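Local structure of uncharacterized protein DUF4425 (Bacteroides vulgatus, 3U6G) at residues I14-S17 / G18-S22. The protein is a lipoprotein of unknown function with an immunoglobulin-like fold, and may bind calcium as PLAT/LH2 and C2-like relatives do. Numbering follows the deposited sequence. Where two conformers were deposited one is given.
Sequences IQQS and GDTDS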
loop_
_atom_site.group_PDB
_atom_site.type_symbol
_atom_site.label_atom_id
_atom_site.label_comp_id
_atom_site.label_asym_id
_atom_site.label_seq_id
_atom_site.Cartn_x
_atom_site.Cartn_y
_atom_site.Cartn_z
ATOM N N ILE A 14 10.102 -0.998 10.338
ATOM C CA ILE A 14 9.193 -0.184 11.144
ATOM C C ILE A 14 9.536 -0.345 12.615
ATOM O O ILE A 14 9.715 -1.466 13.101
ATOM C CB ILE A 14 7.711 -0.581 10.920
ATOM C CG1 ILE A 14 7.367 -0.481 9.430
ATOM C CG2 ILE A 14 6.804 0.301 11.750
ATOM C CD1 ILE A 14 6.056 -1.104 9.043
ATOM N N GLN A 15 9.650 0.784 13.312
ATOM C CA GLN A 15 9.865 0.774 14.762
ATOM C C GLN A 15 8.842 1.676 15.424
ATOM O O GLN A 15 8.554 2.740 14.922
ATOM C CB GLN A 15 11.253 1.298 15.104
ATOM C CG GLN A 15 12.388 0.445 14.576
ATOM C CD GLN A 15 13.747 0.911 15.057
ATOM O OE1 GLN A 15 14.136 2.058 14.839
ATOM N NE2 GLN A 15 14.482 0.018 15.713
ATOM N N GLN A 16 8.318 1.267 16.572
ATOM C CA GLN A 16 7.399 2.125 17.308
ATOM C C GLN A 16 7.873 2.274 18.736
ATOM O O GLN A 16 8.577 1.411 19.237
ATOM C CB GLN A 16 5.974 1.566 17.287
ATOM C CG GLN A 16 5.843 0.169 17.873
ATOM C CD GLN A 16 4.410 -0.196 18.181
ATOM O OE1 GLN A 16 3.514 0.654 18.138
ATOM N NE2 GLN A 16 4.177 -1.476 18.485
ATOM N N SER A 17 7.462 3.380 19.361
ATOM C CA SER A 17 7.773 3.677 20.756
ATOM C C SER A 17 6.692 4.578 21.337
ATOM O O SER A 17 6.002 5.293 20.603
ATOM C CB SER A 17 9.143 4.359 20.867
ATOM O OG SER A 17 9.222 5.518 20.047
ATOM N N GLY A 18 6.527 4.527 22.651
ATOM C CA GLY A 18 5.613 5.410 23.368
ATOM C C GLY A 18 4.596 4.582 24.114
ATOM O O GLY A 18 4.895 3.484 24.565
ATOM N N ASP A 19 3.381 5.117 24.206
ATOM C CA ASP A 19 2.270 4.437 24.852
ATOM C C ASP A 19 1.649 3.448 23.847
ATOM O O ASP A 19 0.509 3.615 23.412
ATOM C CB ASP A 19 1.259 5.485 25.343
ATOM C CG ASP A 19 1.900 6.513 26.280
ATOM O OD1 ASP A 19 2.627 6.086 27.195
ATOM O OD2 ASP A 19 1.695 7.736 26.093
ATOM N N THR A 20 2.420 2.423 23.493
ATOM C CA THR A 20 2.078 1.516 22.397
ATOM C C THR A 20 0.790 0.740 22.634
ATOM O O THR A 20 0.104 0.386 21.677
ATOM C CB THR A 20 3.222 0.517 22.079
ATOM O OG1 THR A 20 3.528 -0.267 23.233
ATOM C CG2 THR A 20 4.477 1.265 21.613
ATOM N N ASP A 21 0.444 0.504 23.898
ATOM C CA ASP A 21 -0.811 -0.177 24.218
ATOM C C ASP A 21 -2.046 0.698 24.004
ATOM O O ASP A 21 -3.159 0.192 24.033
ATOM C CB ASP A 21 -0.779 -0.696 25.655
ATOM C CG ASP A 21 0.296 -1.739 25.866
ATOM O OD1 ASP A 21 0.481 -2.586 24.966
ATOM O OD2 ASP A 21 0.963 -1.709 26.921
ATOM N N SER A 22 -1.849 2.001 23.792
ATOM C CA SER A 22 -2.957 2.936 23.567
ATOM C C SER A 22 -3.250 3.152 22.087
ATOM O O SER A 22 -4.217 3.832 21.738
ATOM C CB SER A 22 -2.657 4.271 24.248
ATOM O OG SER A 22 -2.533 4.093 25.650
HETATM O O HOH W 1 1.018 0.000 18.838
#
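Q16 and T20 meet at a slant where strand 10-18 of this immunoglobulin-like fold ends and the chain turns back through an inverse gamma turn centred on D19. The contact is local, closed by a surface loop that leads on to strand 24-33. The methyl of T20 sits over one face of the Q16 amide, with T20 CG2 3.7 Å from Q16 CD and almost straight above its plane. On Q16, CG lies between the backbone N and carbonyl carbon (chi1 59°) and the chain beyond is extended, which sends the amide out at nearly a right angle to the strand, where the returning chain brings T20 over it. On T20 the methyl is anti to the carbonyl carbon, which turns it back toward the strand.

The touch is van der Waals contact without a direct hydrogen bond; water supplies the polar link. One water lies 2.7 Å from Q16 OE1 and 3.0 Å from T20 O, placed to donate to either, though with more acceptors in reach than protons. The other end of the amide is held by T58 O, which takes a hydrogen bond from Q16 NE2 and should fix how the flat group is turned. With an alanine here, the T20 methyl is likely to lose the surface beneath it, the T58 carbonyl its side-chain N-H, and the water its link to the strand, though T20 O would stay.

G18 suits the bend: at its backbone angles (phi 122°, psi -146°) a side chain would run into S17 O. D19 continues backbone pairing with R87, and its OD2 also takes the R87 N-H. Two backbone bonds wind the loop: T20 N makes a weak one to G18 O, and S22 N reaches D19 O at 2.9 Å.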